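Local coordinates for uncharacterized protein (Helicobacter pylori, PDB 4O5J) that probably mediates adhesion to sialylated host glycans through the extracellular domain of the outer-membrane adhesin SabA, at residues Y240-N245 against S310-Q315; L319-Y323 against R338-N344. All blocks are in the same frame, centred on the assembly; numbering follows the deposited sequence.

Contact 1: Y240-N245 against S310-Q315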
loop_
_atom_site.group_PDB
_atom_site.type_symbol
_atom_site.label_atom_id
_atom_site.label_comp_id
_atom_site.label_asym_id
_atom_site.label_seq_id
_atom_site.Cartn_x
_atom_site.Cartn_y
_atom_site.Cartn_z
ATOM N N TYR A 240 -1.216 18.930 -5.592
ATOM C CA TYR A 240 -2.398 18.334 -4.933
ATOM C C TYR A 240 -2.074 17.029 -4.260
ATOM O O TYR A 240 -1.423 16.136 -4.871
ATOM C CB TYR A 240 -3.510 18.154 -5.926
ATOM C CG TYR A 240 -4.025 19.468 -6.482
ATOM C CD1 TYR A 240 -5.053 20.186 -5.835
ATOM C CD2 TYR A 240 -3.490 20.013 -7.639
ATOM C CE1 TYR A 240 -5.511 21.371 -6.350
ATOM C CE2 TYR A 240 -3.925 21.217 -8.142
ATOM C CZ TYR A 240 -4.939 21.887 -7.504
ATOM O OH TYR A 240 -5.370 23.095 -8.028
ATOM N N ALA A 241 -2.491 16.890 -2.996
ATOM C CA ALA A 241 -2.172 15.717 -2.200
ATOM C C ALA A 241 -2.755 14.434 -2.819
ATOM O O ALA A 241 -2.185 13.348 -2.675
ATOM C CB ALA A 241 -2.651 15.897 -0.711
ATOM N N VAL A 242 -3.907 14.545 -3.464
ATOM C CA VAL A 242 -4.540 13.367 -4.037
ATOM C C VAL A 242 -3.593 12.789 -5.092
ATOM O O VAL A 242 -3.381 11.582 -5.132
ATOM C CB VAL A 242 -5.917 13.648 -4.637
ATOM C CG1 VAL A 242 -5.843 14.615 -5.804
ATOM C CG2 VAL A 242 -6.581 12.331 -5.056
ATOM N N PHE A 243 -2.992 13.654 -5.908
ATOM C CA PHE A 243 -2.033 13.221 -6.897
ATOM C C PHE A 243 -0.750 12.674 -6.251
ATOM O O PHE A 243 -0.329 11.532 -6.549
ATOM C CB PHE A 243 -1.690 14.316 -7.860
ATOM C CG PHE A 243 -0.648 13.886 -8.913
ATOM C CD1 PHE A 243 -1.020 13.135 -10.023
ATOM C CD2 PHE A 243 0.716 14.185 -8.734
ATOM C CE1 PHE A 243 -0.051 12.725 -10.950
ATOM C CE2 PHE A 243 1.648 13.801 -9.624
ATOM C CZ PHE A 243 1.275 13.072 -10.749
ATOM N N ASN A 244 -0.113 13.459 -5.394
ATOM C CA ASN A 244 1.121 13.054 -4.789
ATOM C C ASN A 244 0.984 11.753 -4.007
ATOM O O ASN A 244 1.836 10.867 -4.116
ATOM C CB ASN A 244 1.652 14.150 -3.882
ATOM C CG ASN A 244 1.966 15.423 -4.650
ATOM O OD1 ASN A 244 2.258 15.368 -5.859
ATOM N ND2 ASN A 244 1.859 16.558 -4.001
ATOM N N ASN A 245 -0.062 11.649 -3.186
ATOM C CA ASN A 245 -0.218 10.484 -2.356
ATOM C C ASN A 245 -0.410 9.208 -3.239
ATOM O O ASN A 245 0.177 8.176 -2.970
ATOM C CB ASN A 245 -1.391 10.640 -1.414
ATOM C CG ASN A 245 -1.027 11.477 -0.191
ATOM O OD1 ASN A 245 0.009 12.141 -0.158
ATOM N ND2 ASN A 245 -1.892 11.433 0.824
ATOM N N SER A 310 -4.671 10.229 4.200
ATOM C CA SER A 310 -4.036 11.518 4.280
ATOM C C SER A 310 -4.534 12.400 3.137
ATOM O O SER A 310 -4.097 13.541 3.010
ATOM C CB SER A 310 -2.522 11.384 4.051
ATOM O OG SER A 310 -1.965 10.852 5.086
ATOM N N ILE A 311 -5.367 11.874 2.246
ATOM C CA ILE A 311 -5.885 12.666 1.148
ATOM C C ILE A 311 -7.012 13.559 1.679
ATOM O O ILE A 311 -7.922 13.058 2.295
ATOM C CB ILE A 311 -6.432 11.801 0.019
ATOM C CG1 ILE A 311 -5.306 10.973 -0.610
ATOM C CG2 ILE A 311 -7.146 12.663 -1.043
ATOM C CD1 ILE A 311 -5.801 9.889 -1.602
ATOM N N PRO A 312 -6.954 14.888 1.440
ATOM C CA PRO A 312 -8.014 15.749 2.006
ATOM C C PRO A 312 -9.369 15.226 1.493
ATOM O O PRO A 312 -9.524 14.805 0.325
ATOM C CB PRO A 312 -7.683 17.144 1.461
ATOM C CG PRO A 312 -6.172 17.100 1.201
ATOM C CD PRO A 312 -5.864 15.645 0.838
ATOM N N ALA A 313 -10.319 15.185 2.383
ATOM C CA ALA A 313 -11.668 14.664 2.226
ATOM C C ALA A 313 -12.332 15.109 0.935
ATOM O O ALA A 313 -13.009 14.320 0.297
ATOM C CB ALA A 313 -12.593 15.026 3.503
ATOM N N GLU A 314 -12.222 16.379 0.584
ATOM C CA GLU A 314 -12.900 16.873 -0.580
ATOM C C GLU A 314 -12.237 16.318 -1.856
ATOM O O GLU A 314 -12.927 16.041 -2.837
ATOM C CB GLU A 314 -12.817 18.403 -0.596
ATOM C CG GLU A 314 -13.590 18.994 -1.760
ATOM C CD GLU A 314 -15.107 18.809 -1.677
ATOM O OE1 GLU A 314 -15.621 18.725 -0.531
ATOM O OE2 GLU A 314 -15.782 18.781 -2.744
ATOM N N GLN A 315 -10.922 16.193 -1.858
ATOM C CA GLN A 315 -10.223 15.604 -3.018
ATOM C C GLN A 315 -10.601 14.132 -3.150
ATOM O O GLN A 315 -10.821 13.649 -4.258
ATOM C CB GLN A 315 -8.713 15.762 -2.901
ATOM C CG GLN A 315 -8.298 17.217 -3.011
ATOM C CD GLN A 315 -6.807 17.365 -2.784
ATOM O OE1 GLN A 315 -6.060 16.400 -2.844
ATOM N NE2 GLN A 315 -6.359 18.605 -2.538
HETATM O O HOH W 1 -3.613 19.214 -1.462
#
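The side-chain amide of Gln315 reaches across to the first turn of helix 241-268 and serves two of its backbone N-H groups, one directly and one through water. Val242 N donates to Gln315 OE1 at 2.9 Å; the N-H points at the oxygen with a bend (137°), while the donor sits nearly in line with the amide C=O (165°). Beside it, Gln315 NE2 and Ala241 N each donate to the same water molecule, both at 3.0 Å. An extended chain beyond CG (chi2 176°) carries the amide this far from helix 313-320. The amide stands steeply to the Tyr240 ring, with NE2 3.9 Å from Tyr240 CD1 at the ring edge. Tyr240 is the N-cap residue, and its hydroxyl is bonded to Ser233.

Val242 shares its side chain between two neighbours. Its CG1 lies 3.5 Å from Gln315 OE1, and on the Ile311 side Val242 CB meets Ile311 CG2 at 3.9 Å. Ala241 CB abuts CD of Pro312, itself the N-cap of helix 313-320.

One turn further along, Asn245 lays its CB and amide nitrogen beside Ile311 CG1, and its ND2 passes 3.3 Å from Ser310 CB. That nitrogen is taken up by the carbonyl of Leu307, near the end of helix 281-309, just as Ser310 OG binds the carbonyl of Asn306. The first-turn N-H groups of one helix thus receive acceptors from a glutamine distant in sequence and a water, while a side chain of the same helix binds a carbonyl of the next. The arrangement belongs to an antiparallel helical hairpin, 241-268 with 281-309, whose outgoing connection folds over its incoming end within the largely helical SabA adhesion domain.

Contact 2: L319-Y323 against R338-N344; sequences LEKAY and RQVVNLN
Tyr323 and Val340 bury the most surface here, and they meet where Val340 CG1 comes in at the edge of the phenol ring, 3.5 Å from Tyr323 CD2. Farther round the ring, Val341 CG2 approaches the hydroxyl end, and Arg338 NH1 lies 3.5 Å from Tyr323 CE1, its guanidinium turned nearly perpendicular to the ring (82°). Tyr323 reaches all three because its CG is set between the backbone N and the carbonyl carbon (chi1 71°), with CB lying beside the backbone of Arg338.

Each methyl of Val340 abuts one of the last carbonyls of helix 313-320: CG1 lies 3.1 Å from Glu320 O and CG2 3.1 Å from Leu319 O, a tight fit that accompanies a chi1 of 99°, well off a staggered value. Leu319 O also accepts from Ala322 N, a backbone bond at the helix end. The contact brings together the two ends of a 14-residue connection without helix or strand: the end of helix 313-320 and the 3-10 residues after it, Tyr323 among them, pack on the 3-10 segment 339-341 that leads into helix 343-396. On that helix, Leu343 CD2 meets Leu319 CD2 at 3.8 Å, the two side chains crossing at about a right angle. Glu320 OE2 is 3.1 Å from Asn344 CB without bonding to the amide, whose ND2 is held instead by Tyr316 OH. Behind the front layer, Leu319 also packs against Val242 and Ile246 of helix 241-268, and Ala322 against Ser99 and Leu100 of helix 82-101.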
loop_
_atom_site.group_PDB
_atom_site.type_symbol
_atom_site.label_atom_id
_atom_site.label_comp_id
_atom_site.label_asym_id
_atom_site.label_seq_id
_atom_site.Cartn_x
_atom_site.Cartn_y
_atom_site.Cartn_z
ATOM N N LEU A 319 -12.403 12.058 -6.328
ATOM C CA LEU A 319 -11.866 10.787 -6.791
ATOM C C LEU A 319 -12.942 9.686 -6.758
ATOM O O LEU A 319 -13.139 8.971 -7.740
ATOM C CB LEU A 319 -10.701 10.386 -5.902
ATOM C CG LEU A 319 -9.885 9.160 -6.297
ATOM C CD1 LEU A 319 -9.162 9.376 -7.664
ATOM C CD2 LEU A 319 -8.833 8.929 -5.209
ATOM N N GLU A 320 -13.650 9.536 -5.643
ATOM C CA GLU A 320 -14.704 8.513 -5.529
ATOM C C GLU A 320 -15.807 8.749 -6.534
ATOM O O GLU A 320 -16.453 7.800 -6.970
ATOM C CB GLU A 320 -15.382 8.619 -4.157
ATOM C CG GLU A 320 -14.598 7.942 -3.123
ATOM C CD GLU A 320 -15.355 7.972 -1.815
ATOM O OE1 GLU A 320 -15.924 9.088 -1.547
ATOM O OE2 GLU A 320 -15.347 6.914 -1.079
ATOM N N LYS A 321 -16.046 10.007 -6.899
ATOM C CA LYS A 321 -17.215 10.321 -7.737
ATOM C C LYS A 321 -16.802 10.623 -9.175
ATOM O O LYS A 321 -17.599 11.132 -9.979
ATOM C CB LYS A 321 -18.009 11.471 -7.143
ATOM C CG LYS A 321 -18.569 11.206 -5.766
ATOM C CD LYS A 321 -19.723 10.318 -5.825
ATOM C CE LYS A 321 -20.369 10.250 -4.460
ATOM N NZ LYS A 321 -21.598 9.494 -4.742
ATOM N N ALA A 322 -15.538 10.342 -9.503
ATOM C CA ALA A 322 -14.959 10.748 -10.797
ATOM C C ALA A 322 -15.793 10.203 -11.951
ATOM O O ALA A 322 -15.832 10.804 -13.014
ATOM C CB ALA A 322 -13.490 10.283 -10.913
ATOM N N TYR A 323 -16.496 9.084 -11.723
ATOM C CA TYR A 323 -17.240 8.445 -12.783
ATOM C C TYR A 323 -18.488 9.231 -13.121
ATOM O O TYR A 323 -19.116 8.945 -14.138
ATOM C CB TYR A 323 -17.617 7.008 -12.416
ATOM C CG TYR A 323 -18.683 6.929 -11.333
ATOM C CD1 TYR A 323 -20.030 6.766 -11.649
ATOM C CD2 TYR A 323 -18.344 7.043 -9.984
ATOM C CE1 TYR A 323 -20.984 6.692 -10.643
ATOM C CE2 TYR A 323 -19.317 6.969 -8.968
ATOM C CZ TYR A 323 -20.614 6.795 -9.313
ATOM O OH TYR A 323 -21.573 6.732 -8.321
ATOM N N ARG A 338 -16.303 3.534 -14.129
ATOM C CA ARG A 338 -17.210 3.197 -13.011
ATOM C C ARG A 338 -16.544 2.424 -11.872
ATOM O O ARG A 338 -17.063 2.434 -10.741
ATOM C CB ARG A 338 -18.460 2.472 -13.502
ATOM C CG ARG A 338 -19.423 3.436 -14.212
ATOM C CD ARG A 338 -20.776 2.834 -14.549
ATOM N NE ARG A 338 -21.482 2.384 -13.351
ATOM C CZ ARG A 338 -22.288 3.138 -12.595
ATOM N NH1 ARG A 338 -22.498 4.429 -12.888
ATOM N NH2 ARG A 338 -22.886 2.587 -11.533
ATOM N N GLN A 339 -15.390 1.792 -12.160
ATOM C CA GLN A 339 -14.653 0.973 -11.193
ATOM C C GLN A 339 -14.419 1.762 -9.891
ATOM O O GLN A 339 -14.342 1.183 -8.802
ATOM C CB GLN A 339 -13.293 0.461 -11.791
ATOM C CG GLN A 339 -13.463 -0.678 -12.727
ATOM C CD GLN A 339 -14.011 -1.830 -11.945
ATOM O OE1 GLN A 339 -13.419 -2.233 -10.951
ATOM N NE2 GLN A 339 -15.165 -2.338 -12.345
ATOM N N VAL A 340 -14.325 3.085 -10.020
ATOM C CA VAL A 340 -14.034 3.976 -8.918
ATOM C C VAL A 340 -15.131 3.858 -7.804
ATOM O O VAL A 340 -14.963 4.362 -6.686
ATOM C CB VAL A 340 -13.800 5.430 -9.462
ATOM C CG1 VAL A 340 -15.043 6.294 -9.315
ATOM C CG2 VAL A 340 -12.606 6.068 -8.783
ATOM N N VAL A 341 -16.230 3.157 -8.112
ATOM C CA VAL A 341 -17.320 3.015 -7.188
ATOM C C VAL A 341 -16.940 1.921 -6.167
ATOM O O VAL A 341 -17.484 1.854 -5.068
ATOM C CB VAL A 341 -18.635 2.738 -7.954
ATOM C CG1 VAL A 341 -18.828 1.246 -8.207
ATOM C CG2 VAL A 341 -19.779 3.304 -7.197
ATOM N N ASN A 342 -15.992 1.070 -6.533
ATOM C CA ASN A 342 -15.480 0.059 -5.622
ATOM C C ASN A 342 -14.341 0.551 -4.765
ATOM O O ASN A 342 -13.879 -0.182 -3.901
ATOM C CB ASN A 342 -14.999 -1.159 -6.404
ATOM C CG ASN A 342 -16.115 -1.745 -7.258
ATOM O OD1 ASN A 342 -17.252 -1.835 -6.819
ATOM N ND2 ASN A 342 -15.807 -2.109 -8.483
ATOM N N LEU A 343 -13.873 1.782 -5.014
ATOM C CA LEU A 343 -12.618 2.257 -4.399
ATOM C C LEU A 343 -12.658 2.228 -2.872
ATOM O O LEU A 343 -11.794 1.636 -2.219
ATOM C CB LEU A 343 -12.253 3.642 -4.898
ATOM C CG LEU A 343 -11.000 4.182 -4.270
ATOM C CD1 LEU A 343 -9.813 3.213 -4.463
ATOM C CD2 LEU A 343 -10.681 5.585 -4.793
ATOM N N ASN A 344 -13.672 2.843 -2.305
ATOM C CA ASN A 344 -13.711 2.975 -0.900
ATOM C C ASN A 344 -13.795 1.614 -0.165
ATOM O O ASN A 344 -13.192 1.428 0.897
ATOM C CB ASN A 344 -14.801 3.931 -0.465
ATOM C CG ASN A 344 -14.643 4.273 1.004
ATOM O OD1 ASN A 344 -15.325 3.716 1.854
ATOM N ND2 ASN A 344 -13.630 5.077 1.321
#

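In the fold
The chain comes to contact 1 after several helices, the last of them 193-209. Residues 240-245 open helix 241-268, and the chain returns through helix 281-309 to 310-315, so this contact closes a loop of 64 residues that is mostly helix. Contact 2 follows in series, closing a loop of 14 residues, without helix or strand, between 319-323 and 338-344; the two loops neither cross nor enclose one another. Helix 313-320 serves both: its start faces helix 241-268 and its end faces the beginning of helix 343-396. The contacts touch through Val242 CG2 and Leu319 CD2, 4.1 Å apart, so helix 313-320 bridges helix 241-268 and the start of helix 343-396.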